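Local coordinates for protein 3-oxo-glucose-6-phosphate:glutamate aminotransferase (Bacillus subtilis subsp. subtilis, PDB 4K2M) that catalyses the reversible pyridoxal phosphate-dependent transamination between 3-dehydro-glucose 6-phosphate and glutamate that yields kanosamine 6-phosphate, a step in antibiotic biosynthesis, at residues A[118-123]-A[266-271]; A[102-107]-A[304-309]; A[91-96]-A[297-302]; A[195-200]-A[208-213]. All blocks are in the same frame, centred on the assembly; numbering follows the deposited sequence. Where two conformers were deposited one is given.

Contact 1: A[118-123]-A[266-271]; sequences KRYVIA and ELAKKC
Ile122 and Tyr120 turn their side chains from strand 120-124 onto Ala268 and Cys271 of helix 265-275. The strand lies at the end of the seven-stranded mixed sheet of the aspartate aminotransferase fold, and the short helix segment runs almost parallel to it, the axes 8.9 Å apart at an angle of 10°. From CB of Ile122 the chain forks, and CG1, anti to the carbonyl carbon (chi1 -60°), is the branch that goes to the helix. CG1 meets Cys271 CB at 4.0 Å. One bond further, the tip CD1 comes to 3.8 Å from Cys271 CB, and it also reaches Ala268 CB at 4.1 Å, so the methyl touches two residues three apart on the same helix face. CD1 lies 4.0 Å from the backbone oxygen Ala268 O as well. Its chi2 of 93° is well away from a staggered value. Two residues earlier, Tyr120 CB sits 3.5 Å from Ala268 CB, the closest approach here, and the Ala268 methyl lies oblique to the Tyr120 ring. Ala268 and Cys271 also touch the neighbouring strand 258-262. The side chains that meet are apolar where they touch, so the fit rests on dispersion and burial, with small helix residues allowing a close approach.

Contact 2: A[102-107]-A[304-309]; sequences GPYLEQ and IGLERM
Leu306 reaches out from helix 299-308 to Tyr104 and Gln107 near the start of helix 103-116, in a helix-to-helix packing at the surface of this aminotransferase of the aspartate aminotransferase fold. It also touches Phe108 and Val111, so the four residues around it follow the i, i+3, i+4, i+7 spacing of a knobs-into-holes socket. Of the three residues, Leu306 has by far the most surface buried, and a single methyl, CD1, does the touching. Its CG stands anti to the carbonyl carbon (chi1 -73°), which carries the branch across the gap between the helices. Tyr104 offers the edge of its ring, not a face: CD1 of the tyrosine lies 3.9 Å from Leu306 CD1, with the methyl near the ring plane. Gln107, three residues on, is exposed and was deposited in two conformers; in the conformer described its chain bends at chi2 and its aliphatic part lies at about a right angle to the leucine. Elsewhere on helix 299-308, Arg308 forms a salt bridge with Glu82 and packs on Phe99 of the second subunit. Tyr104, on helix 103-116, also rests on Val93, Ala302 and Ala303. The second neighbour of the leucine methyl is aliphatic: Gln107 CG is 4.0 Å from Leu306 CD1, and Gln107 CB stands a little further off at 4.2 Å.

Contact 3: A[91-96]-A[297-302]; sequences TEVLPT and MDNLQA
The C-terminal part of helix 80-93 and the residues that follow meet the first turn of helix 299-308 through Leu94 and Leu300, a buried packing in the aspartate aminotransferase fold at the dimer interface. The two leucines touch by single methyls, Leu94 CD2 to Leu300 CD1 at 4.0 Å, with the side chains crossing at a slant. Neither leucine sets out straight across the gap from its backbone. Leu300 gets its methyl there with CG anti to the backbone N (chi1 -177°) and a chi2 of 116° that lies away from a staggered value. The second subunit packs against the same pair: Ile86 of the second subunit touches Leu94, and Gln301 of the second subunit touches Leu300. Beside the leucines, Val93 CG1 approaches Asn299 ND2 at 4.3 Å, an apolar methyl against an amide nitrogen that hydrogen-bonds Lys98 O and a water. Asn299 OD1 takes weak bonds from the backbone of Tyr104 and Leu105. The amide is thus tied to the connection between helices 80-93 and 103-116, close to the substrate-binding residue Thr100. Val93 O, for its part, accepts both the backbone N and the hydroxyl of Thr96. The hydroxyl lies in the carbonyl plane and also bonds Lys98 N. The water joins the two segments, accepting from Asn299 ND2 at 3.0 Å and donating to Thr96 OG1 at 3.2 Å.

Contact 4: A[195-200]-A[208-213]; sequences ILPVHL and QHIRQI
The chain at Ile195 and Pro197 leaves strand 192-195 and passes beside helix 207-217; the nearest CA pair, Ile195 and Ile210, is 8.0 Å apart. Ile210 is the residue of the helix that does the work, and its two branches go to different partners. CG2, anti to the backbone N, meets Ile195: it stands 3.9 Å from Ile195 CG2 and equally 3.9 Å from Ile195 CD1, so this methyl is held by both arms of the other isoleucine. The longer branch is extended (chi2 173°), and its tip CD1 goes to the proline ring, where it lies 3.7 Å from Pro197 CB and 4.2 Å from Pro197 CG. Ile195, at the strand end, and Pro197, in the loop, both leave the backbone toward the helix, while Leu196 between them turns away and touches Thr156 and Val160 of helix 154-163. Strand 192-195, helix 207-217 and the parallel neighbouring strand 220-224 form a beta-alpha-beta crossover in the sheet of the aspartate aminotransferase fold, and this packing joins the helix to the end of the first strand. Past the proline, Val198 touches the bound cofactor-sugar adduct, and His199 sits at the centre of an inverse gamma turn with a weak bond from Leu200 N to Val198 O. The imidazole of His199 is fixed at both nitrogens, ND1 by Ser205 OG and NE2 by Glu223 OE1.

Overall arrangement
From the N terminus, 91-96 opens the first loop, which contact 3 closes at 297-302. Contact 2 starts at 102-107, inside that loop, and closes beyond it at 304-309, so the two cross and both use helix 299-308. Contact 1, from 118-123 to 266-271, falls wholly within both, and contact 4 closes a short loop within contact 1. Contacts 2 and 3 join helices 80-93 and 103-116 to helix 299-308. Contact 1 seats helix 265-275 on the end strand, meeting contact 2 where Ala123 packs on Leu105 and contact 3 through a probable hydrogen bond from Met297 N to Ala123 O. Contact 4 lies apart, about 20 Å between centres from contact 1, in the parallel part of the sheet.

Contact 1: A[118-123]-A[266-271]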
loop_
_atom_site.group_PDB
_atom_site.type_symbol
_atom_site.label_atom_id
_atom_site.label_comp_id
_atom_site.label_asym_id
_atom_site.label_seq_id
_atom_site.Cartn_x
_atom_site.Cartn_y
_atom_site.Cartn_z
ATOM N N LYS A 118 0.258 -21.701 10.422
ATOM C CA LYS A 118 1.455 -20.976 10.837
ATOM C C LYS A 118 1.050 -20.134 12.034
ATOM O O LYS A 118 -0.045 -19.559 12.045
ATOM C CB LYS A 118 1.947 -20.069 9.697
ATOM C CG LYS A 118 2.682 -20.815 8.580
ATOM C CD LYS A 118 4.049 -21.274 9.069
ATOM C CE LYS A 118 4.759 -22.142 8.033
ATOM N NZ LYS A 118 6.126 -22.536 8.505
ATOM N N ARG A 119 1.924 -20.052 13.031
ATOM C CA ARG A 119 1.555 -19.421 14.292
ATOM C C ARG A 119 1.350 -17.912 14.152
ATOM O O ARG A 119 0.479 -17.341 14.800
ATOM C CB ARG A 119 2.606 -19.713 15.367
ATOM C CG ARG A 119 2.816 -21.198 15.646
ATOM C CD ARG A 119 3.966 -21.404 16.628
ATOM N NE ARG A 119 3.732 -20.651 17.854
ATOM C CZ ARG A 119 4.633 -20.473 18.814
ATOM N NH1 ARG A 119 5.847 -20.996 18.700
ATOM N NH2 ARG A 119 4.318 -19.765 19.891
ATOM N N TYR A 120 2.152 -17.272 13.302
ATOM C CA TYR A 120 2.122 -15.818 13.172
ATOM C C TYR A 120 1.953 -15.395 11.733
ATOM O O TYR A 120 2.653 -15.877 10.850
ATOM C CB TYR A 120 3.427 -15.228 13.713
ATOM C CG TYR A 120 3.712 -15.671 15.123
ATOM C CD1 TYR A 120 3.010 -15.117 16.190
ATOM C CD2 TYR A 120 4.664 -16.653 15.389
ATOM C CE1 TYR A 120 3.249 -15.528 17.483
ATOM C CE2 TYR A 120 4.906 -17.073 16.681
ATOM C CZ TYR A 120 4.193 -16.498 17.724
ATOM O OH TYR A 120 4.430 -16.901 19.019
ATOM N N VAL A 121 1.015 -14.489 11.506
ATOM C CA VAL A 121 0.793 -13.936 10.179
ATOM C C VAL A 121 0.791 -12.428 10.321
ATOM O O VAL A 121 0.109 -11.877 11.186
ATOM C CB VAL A 121 -0.540 -14.414 9.575
ATOM C CG1 VAL A 121 -0.841 -13.669 8.274
ATOM C CG2 VAL A 121 -0.475 -15.915 9.311
ATOM N N ILE A 122 1.598 -11.774 9.499
ATOM C CA ILE A 122 1.689 -10.325 9.497
ATOM C C ILE A 122 1.195 -9.878 8.129
ATOM O O ILE A 122 1.853 -10.146 7.113
ATOM C CB ILE A 122 3.137 -9.859 9.686
ATOM C CG1 ILE A 122 3.710 -10.352 11.017
ATOM C CG2 ILE A 122 3.204 -8.340 9.631
ATOM C CD1 ILE A 122 4.489 -11.694 10.944
ATOM N N ALA A 123 0.027 -9.237 8.096
ATOM C CA ALA A 123 -0.567 -8.801 6.835
ATOM C C ALA A 123 0.111 -7.504 6.386
ATOM O O ALA A 123 0.276 -6.571 7.177
ATOM C CB ALA A 123 -2.075 -8.609 6.980
ATOM N N GLU A 266 10.144 -14.607 17.562
ATOM C CA GLU A 266 11.049 -13.463 17.482
ATOM C C GLU A 266 11.074 -12.917 16.062
ATOM O O GLU A 266 11.170 -11.709 15.845
ATOM C CB GLU A 266 12.470 -13.821 17.915
ATOM C CG GLU A 266 12.628 -14.123 19.407
ATOM C CD GLU A 266 12.536 -12.887 20.297
ATOM O OE1 GLU A 266 12.512 -11.748 19.774
ATOM O OE2 GLU A 266 12.497 -13.066 21.534
ATOM N N LEU A 267 10.991 -13.818 15.091
ATOM C CA LEU A 267 11.005 -13.406 13.691
ATOM C C LEU A 267 9.726 -12.632 13.373
ATOM O O LEU A 267 9.768 -11.596 12.715
ATOM C CB LEU A 267 11.169 -14.621 12.777
ATOM C CG LEU A 267 11.353 -14.406 11.287
ATOM C CD1 LEU A 267 12.509 -13.435 11.019
ATOM C CD2 LEU A 267 11.609 -15.770 10.623
ATOM N N ALA A 268 8.590 -13.120 13.866
ATOM C CA ALA A 268 7.323 -12.412 13.716
ATOM C C ALA A 268 7.377 -11.000 14.288
ATOM O O ALA A 268 6.893 -10.048 13.670
ATOM C CB ALA A 268 6.193 -13.203 14.364
ATOM N N LYS A 269 7.962 -10.861 15.473
ATOM C CA LYS A 269 8.069 -9.556 16.108
ATOM C C LYS A 269 8.881 -8.600 15.238
ATOM O O LYS A 269 8.514 -7.419 15.052
ATOM C CB LYS A 269 8.696 -9.693 17.500
ATOM C CG LYS A 269 9.050 -8.349 18.126
ATOM C CD LYS A 269 9.268 -8.473 19.628
ATOM C CE LYS A 269 10.145 -9.658 19.961
ATOM N NZ LYS A 269 10.886 -9.508 21.249
ATOM N N LYS A 270 9.978 -9.103 14.683
ATOM C CA LYS A 270 10.802 -8.275 13.819
ATOM C C LYS A 270 10.039 -7.888 12.553
ATOM O O LYS A 270 10.181 -6.771 12.058
ATOM C CB LYS A 270 12.127 -8.980 13.480
ATOM C CG LYS A 270 13.095 -9.066 14.658
ATOM C CD LYS A 270 14.355 -9.859 14.277
ATOM C CE LYS A 270 15.409 -9.856 15.390
ATOM N NZ LYS A 270 15.112 -10.840 16.470
ATOM N N CYS A 271 9.233 -8.800 12.022
ATOM C CA CYS A 271 8.404 -8.465 10.858
ATOM C C CYS A 271 7.419 -7.347 11.176
ATOM O O CYS A 271 7.230 -6.439 10.370
ATOM C CB CYS A 271 7.619 -9.680 10.359
ATOM S SG CYS A 271 8.644 -10.940 9.577
#

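Contact 2: A[102-107]-A[304-309]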
loop_
_atom_site.group_PDB
_atom_site.type_symbol
_atom_site.label_atom_id
_atom_site.label_comp_id
_atom_site.label_asym_id
_atom_site.label_seq_id
_atom_site.Cartn_x
_atom_site.Cartn_y
_atom_site.Cartn_z
ATOM N N GLY A 102 -7.065 -1.148 12.380
ATOM C CA GLY A 102 -8.416 -1.558 12.730
ATOM C C GLY A 102 -8.571 -3.018 13.074
ATOM O O GLY A 102 -7.644 -3.811 12.907
ATOM N N PRO A 103 -9.764 -3.393 13.545
ATOM C CA PRO A 103 -10.018 -4.742 14.072
ATOM C C PRO A 103 -10.050 -5.853 13.030
ATOM O O PRO A 103 -9.789 -7.000 13.395
ATOM C CB PRO A 103 -11.400 -4.607 14.727
ATOM C CG PRO A 103 -12.054 -3.469 13.968
ATOM C CD PRO A 103 -10.934 -2.508 13.698
ATOM N N TYR A 104 -10.377 -5.545 11.777
ATOM C CA TYR A 104 -10.439 -6.580 10.750
ATOM C C TYR A 104 -9.054 -7.141 10.420
ATOM O O TYR A 104 -8.929 -8.309 10.045
ATOM C CB TYR A 104 -11.140 -6.071 9.492
ATOM C CG TYR A 104 -12.619 -5.782 9.670
ATOM C CD1 TYR A 104 -13.558 -6.786 9.525
ATOM C CD2 TYR A 104 -13.071 -4.497 9.964
ATOM C CE1 TYR A 104 -14.907 -6.533 9.672
ATOM C CE2 TYR A 104 -14.413 -4.235 10.123
ATOM C CZ TYR A 104 -15.330 -5.258 9.975
ATOM O OH TYR A 104 -16.677 -4.999 10.121
ATOM N N LEU A 105 -8.014 -6.319 10.576
ATOM C CA LEU A 105 -6.636 -6.770 10.394
ATOM C C LEU A 105 -6.325 -8.010 11.223
ATOM O O LEU A 105 -5.909 -9.029 10.680
ATOM C CB LEU A 105 -5.638 -5.651 10.740
ATOM C CG LEU A 105 -5.181 -4.782 9.583
ATOM C CD1 LEU A 105 -4.199 -3.712 10.083
ATOM C CD2 LEU A 105 -4.548 -5.665 8.502
ATOM N N GLU A 106 -6.532 -7.929 12.539
ATOM C CA GLU A 106 -6.231 -9.052 13.424
ATOM C C GLU A 106 -7.064 -10.287 13.082
ATOM O O GLU A 106 -6.562 -11.421 13.150
ATOM C CB GLU A 106 -6.475 -8.666 14.888
ATOM C CG GLU A 106 -5.724 -9.540 15.893
ATOM C CD GLU A 106 -6.372 -9.548 17.271
ATOM O OE1 GLU A 106 -6.587 -8.455 17.842
ATOM O OE2 GLU A 106 -6.674 -10.651 17.776
ATOM N N GLN A 107 -8.334 -10.081 12.740
ATOM C CA GLN A 107 -9.209 -11.202 12.395
ATOM C C GLN A 107 -8.747 -11.870 11.105
ATOM O O GLN A 107 -8.792 -13.090 10.978
ATOM C CB GLN A 107 -10.663 -10.744 12.245
ATOM C CG GLN A 107 -11.643 -11.867 11.900
ATOM C CD GLN A 107 -11.898 -12.817 13.063
ATOM O OE1 GLN A 107 -11.580 -12.511 14.215
ATOM N NE2 GLN A 107 -12.480 -13.977 12.764
ATOM N N ILE A 304 -12.461 -6.601 3.294
ATOM C CA ILE A 304 -12.812 -7.106 1.969
ATOM C C ILE A 304 -12.276 -8.535 1.815
ATOM O O ILE A 304 -12.942 -9.409 1.249
ATOM C CB ILE A 304 -12.224 -6.201 0.869
ATOM C CG1 ILE A 304 -13.038 -4.908 0.775
ATOM C CG2 ILE A 304 -12.243 -6.903 -0.498
ATOM C CD1 ILE A 304 -12.424 -3.879 -0.171
ATOM N N GLY A 305 -11.066 -8.760 2.316
ATOM C CA GLY A 305 -10.439 -10.070 2.241
ATOM C C GLY A 305 -11.241 -11.134 2.958
ATOM O O GLY A 305 -11.325 -12.284 2.500
ATOM N N LEU A 306 -11.853 -10.752 4.077
ATOM C CA LEU A 306 -12.637 -11.706 4.847
ATOM C C LEU A 306 -13.886 -12.102 4.066
ATOM O O LEU A 306 -14.459 -13.163 4.307
ATOM C CB LEU A 306 -12.993 -11.131 6.218
ATOM C CG LEU A 306 -11.783 -11.088 7.147
ATOM C CD1 LEU A 306 -12.009 -10.176 8.342
ATOM C CD2 LEU A 306 -11.432 -12.507 7.618
ATOM N N GLU A 307 -14.308 -11.259 3.128
ATOM C CA GLU A 307 -15.429 -11.626 2.257
ATOM C C GLU A 307 -14.958 -12.460 1.083
ATOM O O GLU A 307 -15.521 -13.518 0.795
ATOM C CB GLU A 307 -16.156 -10.390 1.725
ATOM C CG GLU A 307 -16.909 -9.599 2.767
ATOM C CD GLU A 307 -17.846 -10.460 3.589
ATOM O OE1 GLU A 307 -18.572 -11.293 3.000
ATOM O OE2 GLU A 307 -17.833 -10.320 4.831
ATOM N N ARG A 308 -13.923 -11.996 0.388
ATOM C CA ARG A 308 -13.518 -12.676 -0.837
ATOM C C ARG A 308 -12.940 -14.046 -0.548
ATOM O O ARG A 308 -12.983 -14.924 -1.404
ATOM C CB ARG A 308 -12.543 -11.808 -1.665
ATOM C CG ARG A 308 -13.189 -10.487 -2.118
ATOM C CD ARG A 308 -12.408 -9.825 -3.249
ATOM N NE ARG A 308 -12.582 -10.581 -4.486
ATOM C CZ ARG A 308 -11.919 -10.382 -5.620
ATOM N NH1 ARG A 308 -10.993 -9.426 -5.719
ATOM N NH2 ARG A 308 -12.211 -11.144 -6.672
ATOM N N MET A 309 -12.417 -14.239 0.663
ATOM C CA MET A 309 -11.817 -15.513 1.032
ATOM C C MET A 309 -12.844 -16.625 1.055
ATOM O O MET A 309 -12.481 -17.799 0.948
ATOM C CB MET A 309 -11.141 -15.423 2.407
ATOM C CG MET A 309 -10.064 -16.474 2.643
ATOM S SD MET A 309 -9.121 -16.127 4.152
ATOM C CE MET A 309 -10.146 -14.807 4.779
#

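Contact 3: A[91-96]-A[297-302]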
loop_
_atom_site.group_PDB
_atom_site.type_symbol
_atom_site.label_atom_id
_atom_site.label_comp_id
_atom_site.label_asym_id
_atom_site.label_seq_id
_atom_site.Cartn_x
_atom_site.Cartn_y
_atom_site.Cartn_z
ATOM N N THR A 91 -20.489 -1.066 3.875
ATOM C CA THR A 91 -21.562 -0.292 4.480
ATOM C C THR A 91 -21.381 -0.234 5.998
ATOM O O THR A 91 -21.742 0.757 6.647
ATOM C CB THR A 91 -22.933 -0.898 4.127
ATOM O OG1 THR A 91 -23.131 -0.804 2.709
ATOM C CG2 THR A 91 -24.047 -0.143 4.822
ATOM N N GLU A 92 -20.797 -1.285 6.560
ATOM C CA GLU A 92 -20.494 -1.333 7.994
ATOM C C GLU A 92 -19.127 -0.748 8.338
ATOM O O GLU A 92 -18.957 -0.116 9.391
ATOM C CB GLU A 92 -20.543 -2.776 8.500
ATOM C CG GLU A 92 -21.796 -3.537 8.108
ATOM C CD GLU A 92 -21.732 -4.999 8.524
ATOM O OE1 GLU A 92 -20.743 -5.384 9.189
ATOM O OE2 GLU A 92 -22.666 -5.761 8.186
ATOM N N VAL A 93 -18.135 -0.969 7.478
ATOM C CA VAL A 93 -16.783 -0.503 7.805
ATOM C C VAL A 93 -16.616 1.006 7.622
ATOM O O VAL A 93 -15.999 1.668 8.459
ATOM C CB VAL A 93 -15.699 -1.245 6.998
ATOM C CG1 VAL A 93 -14.326 -0.674 7.307
ATOM C CG2 VAL A 93 -15.715 -2.720 7.339
ATOM N N LEU A 94 -17.164 1.545 6.538
ATOM C CA LEU A 94 -16.947 2.953 6.210
ATOM C C LEU A 94 -17.285 3.934 7.341
ATOM O O LEU A 94 -16.473 4.833 7.625
ATOM C CB LEU A 94 -17.616 3.345 4.879
ATOM C CG LEU A 94 -16.933 2.794 3.619
ATOM C CD1 LEU A 94 -17.795 3.021 2.377
ATOM C CD2 LEU A 94 -15.536 3.403 3.428
ATOM N N PRO A 95 -18.448 3.758 8.008
ATOM C CA PRO A 95 -18.808 4.707 9.074
ATOM C C PRO A 95 -17.938 4.564 10.315
ATOM O O PRO A 95 -18.002 5.436 11.185
ATOM C CB PRO A 95 -20.249 4.302 9.441
ATOM C CG PRO A 95 -20.755 3.531 8.272
ATOM C CD PRO A 95 -19.565 2.827 7.713
ATOM N N THR A 96 -17.162 3.486 10.420
ATOM C CA THR A 96 -16.265 3.335 11.572
ATOM C C THR A 96 -15.082 4.269 11.474
ATOM O O THR A 96 -14.449 4.589 12.490
ATOM C CB THR A 96 -15.707 1.907 11.736
ATOM O OG1 THR A 96 -14.770 1.622 10.684
ATOM C CG2 THR A 96 -16.832 0.881 11.750
ATOM N N MET A 297 -1.054 -4.133 5.963
ATOM C CA MET A 297 -2.279 -4.147 5.157
ATOM C C MET A 297 -3.277 -3.155 5.755
ATOM O O MET A 297 -3.263 -2.915 6.967
ATOM C CB MET A 297 -2.875 -5.559 5.166
ATOM C CG MET A 297 -4.157 -5.718 4.381
ATOM S SD MET A 297 -4.556 -7.482 4.405
ATOM C CE MET A 297 -5.878 -7.558 3.210
ATOM N N ASP A 298 -4.126 -2.565 4.913
ATOM C CA ASP A 298 -5.187 -1.687 5.390
ATOM C C ASP A 298 -6.359 -2.487 5.959
ATOM O O ASP A 298 -6.736 -3.524 5.406
ATOM C CB ASP A 298 -5.704 -0.828 4.236
ATOM C CG ASP A 298 -4.730 0.272 3.851
ATOM O OD1 ASP A 298 -3.910 0.643 4.712
ATOM O OD2 ASP A 298 -4.791 0.740 2.693
ATOM N N ASN A 299 -6.937 -1.984 7.049
ATOM C CA ASN A 299 -8.132 -2.563 7.662
ATOM C C ASN A 299 -9.262 -2.722 6.654
ATOM O O ASN A 299 -9.987 -3.725 6.662
ATOM C CB ASN A 299 -8.582 -1.671 8.833
ATOM C CG ASN A 299 -9.728 -2.276 9.635
ATOM O OD1 ASN A 299 -9.582 -3.345 10.233
ATOM N ND2 ASN A 299 -10.856 -1.571 9.690
ATOM N N LEU A 300 -9.432 -1.728 5.785
ATOM C CA LEU A 300 -10.497 -1.802 4.783
ATOM C C LEU A 300 -10.289 -3.023 3.893
ATOM O O LEU A 300 -11.235 -3.769 3.614
ATOM C CB LEU A 300 -10.571 -0.518 3.946
ATOM C CG LEU A 300 -11.719 -0.504 2.925
ATOM C CD1 LEU A 300 -12.705 0.596 3.252
ATOM C CD2 LEU A 300 -11.203 -0.321 1.498
ATOM N N GLN A 301 -9.046 -3.260 3.479
ATOM C CA GLN A 301 -8.767 -4.406 2.616
ATOM C C GLN A 301 -8.901 -5.730 3.353
ATOM O O GLN A 301 -9.282 -6.739 2.755
ATOM C CB GLN A 301 -7.366 -4.314 1.985
ATOM C CG GLN A 301 -7.188 -3.179 0.980
ATOM C CD GLN A 301 -8.185 -3.213 -0.183
ATOM O OE1 GLN A 301 -8.712 -4.267 -0.551
ATOM N NE2 GLN A 301 -8.451 -2.043 -0.761
ATOM N N ALA A 302 -8.564 -5.744 4.636
ATOM C CA ALA A 302 -8.750 -6.961 5.438
ATOM C C ALA A 302 -10.236 -7.300 5.550
ATOM O O ALA A 302 -10.620 -8.473 5.506
ATOM C CB ALA A 302 -8.097 -6.816 6.826
HETATM O O HOH W 1 -13.371 -1.181 11.330
#

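Contact 4: A[195-200]-A[208-213]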
loop_
_atom_site.group_PDB
_atom_site.type_symbol
_atom_site.label_atom_id
_atom_site.label_comp_id
_atom_site.label_asym_id
_atom_site.label_seq_id
_atom_site.Cartn_x
_atom_site.Cartn_y
_atom_site.Cartn_z
ATOM N N ILE A 195 18.044 -18.602 0.599
ATOM C CA ILE A 195 17.488 -19.174 -0.621
ATOM C C ILE A 195 16.055 -18.661 -0.734
ATOM O O ILE A 195 15.301 -18.721 0.239
ATOM C CB ILE A 195 17.427 -20.702 -0.576
ATOM C CG1 ILE A 195 18.795 -21.291 -0.215
ATOM C CG2 ILE A 195 17.008 -21.231 -1.924
ATOM C CD1 ILE A 195 18.785 -22.835 -0.152
ATOM N N LEU A 196 15.682 -18.179 -1.919
ATOM C CA LEU A 196 14.343 -17.597 -2.148
ATOM C C LEU A 196 13.692 -18.336 -3.310
ATOM O O LEU A 196 13.693 -17.862 -4.445
ATOM C CB LEU A 196 14.484 -16.099 -2.468
ATOM C CG LEU A 196 13.334 -15.125 -2.205
ATOM C CD1 LEU A 196 13.692 -13.736 -2.736
ATOM C CD2 LEU A 196 12.027 -15.596 -2.787
ATOM N N PRO A 197 13.134 -19.515 -3.035
ATOM C CA PRO A 197 12.406 -20.247 -4.074
ATOM C C PRO A 197 11.095 -19.549 -4.387
ATOM O O PRO A 197 10.482 -18.933 -3.506
ATOM C CB PRO A 197 12.118 -21.609 -3.420
ATOM C CG PRO A 197 12.149 -21.341 -1.940
ATOM C CD PRO A 197 13.129 -20.219 -1.733
ATOM N N VAL A 198 10.661 -19.654 -5.637
ATOM C CA VAL A 198 9.381 -19.106 -6.047
ATOM C C VAL A 198 8.459 -20.230 -6.498
ATOM O O VAL A 198 8.848 -21.077 -7.309
ATOM C CB VAL A 198 9.559 -18.134 -7.209
ATOM C CG1 VAL A 198 8.196 -17.543 -7.628
ATOM C CG2 VAL A 198 10.532 -17.024 -6.832
ATOM N N HIS A 199 7.236 -20.247 -5.989
ATOM C CA HIS A 199 6.300 -21.282 -6.423
ATOM C C HIS A 199 5.600 -20.771 -7.666
ATOM O O HIS A 199 4.446 -20.350 -7.635
ATOM C CB HIS A 199 5.328 -21.648 -5.302
ATOM C CG HIS A 199 6.040 -22.044 -4.045
ATOM N ND1 HIS A 199 7.195 -22.785 -4.065
ATOM C CD2 HIS A 199 5.792 -21.747 -2.746
ATOM C CE1 HIS A 199 7.638 -22.939 -2.824
ATOM N NE2 HIS A 199 6.812 -22.318 -2.010
ATOM N N LEU A 200 6.343 -20.772 -8.764
ATOM C CA LEU A 200 5.937 -20.049 -9.963
ATOM C C LEU A 200 4.754 -20.700 -10.646
ATOM O O LEU A 200 4.702 -21.932 -10.801
ATOM C CB LEU A 200 7.110 -19.987 -10.941
ATOM C CG LEU A 200 6.943 -18.991 -12.088
ATOM C CD1 LEU A 200 6.731 -17.558 -11.560
ATOM C CD2 LEU A 200 8.195 -19.054 -12.967
ATOM N N GLN A 208 11.517 -29.708 0.288
ATOM C CA GLN A 208 12.286 -30.607 1.164
ATOM C C GLN A 208 13.767 -30.644 0.778
ATOM O O GLN A 208 14.657 -30.580 1.639
ATOM C CB GLN A 208 11.686 -32.024 1.181
ATOM C CG GLN A 208 12.423 -32.964 2.139
ATOM C CD GLN A 208 11.747 -34.317 2.273
ATOM O OE1 GLN A 208 10.996 -34.741 1.393
ATOM N NE2 GLN A 208 12.008 -34.998 3.382
ATOM N N HIS A 209 14.034 -30.705 -0.521
ATOM C CA HIS A 209 15.402 -30.757 -1.018
ATOM C C HIS A 209 16.077 -29.405 -0.767
ATOM O O HIS A 209 17.211 -29.339 -0.311
ATOM C CB HIS A 209 15.380 -31.141 -2.500
ATOM C CG HIS A 209 16.723 -31.454 -3.075
ATOM N ND1 HIS A 209 17.899 -31.281 -2.376
ATOM C CD2 HIS A 209 17.075 -31.933 -4.293
ATOM C CE1 HIS A 209 18.917 -31.639 -3.140
ATOM N NE2 HIS A 209 18.445 -32.035 -4.308
ATOM N N ILE A 210 15.362 -28.317 -1.038
ATOM C CA ILE A 210 15.865 -26.986 -0.728
ATOM C C ILE A 210 16.220 -26.848 0.758
ATOM O O ILE A 210 17.274 -26.318 1.099
ATOM C CB ILE A 210 14.862 -25.889 -1.195
ATOM C CG1 ILE A 210 14.757 -25.902 -2.723
ATOM C CG2 ILE A 210 15.299 -24.510 -0.691
ATOM C CD1 ILE A 210 13.659 -24.979 -3.295
ATOM N N ARG A 211 15.356 -27.343 1.644
ATOM C CA ARG A 211 15.616 -27.263 3.086
ATOM C C ARG A 211 16.844 -28.096 3.482
ATOM O O ARG A 211 17.621 -27.704 4.358
ATOM C CB ARG A 211 14.357 -27.696 3.867
ATOM C CG ARG A 211 14.540 -27.939 5.375
ATOM C CD ARG A 211 15.284 -26.812 6.057
ATOM N NE ARG A 211 14.528 -25.570 6.103
ATOM C CZ ARG A 211 14.987 -24.437 6.626
ATOM N NH1 ARG A 211 16.210 -24.383 7.139
ATOM N NH2 ARG A 211 14.229 -23.356 6.632
ATOM N N GLN A 212 17.030 -29.241 2.843
ATOM C CA GLN A 212 18.227 -30.029 3.131
ATOM C C GLN A 212 19.498 -29.250 2.811
ATOM O O GLN A 212 20.453 -29.274 3.586
ATOM C CB GLN A 212 18.212 -31.346 2.361
ATOM C CG GLN A 212 17.222 -32.347 2.917
ATOM C CD GLN A 212 16.998 -33.518 1.979
ATOM O OE1 GLN A 212 17.618 -33.603 0.915
ATOM N NE2 GLN A 212 16.108 -34.428 2.367
ATOM N N ILE A 213 19.515 -28.564 1.674
ATOM C CA ILE A 213 20.655 -27.721 1.324
ATOM C C ILE A 213 20.810 -26.561 2.298
ATOM O O ILE A 213 21.914 -26.273 2.768
ATOM C CB ILE A 213 20.552 -27.188 -0.109
ATOM C CG1 ILE A 213 20.551 -28.367 -1.082
ATOM C CG2 ILE A 213 21.720 -26.242 -0.419
ATOM C CD1 ILE A 213 20.174 -28.007 -2.497
#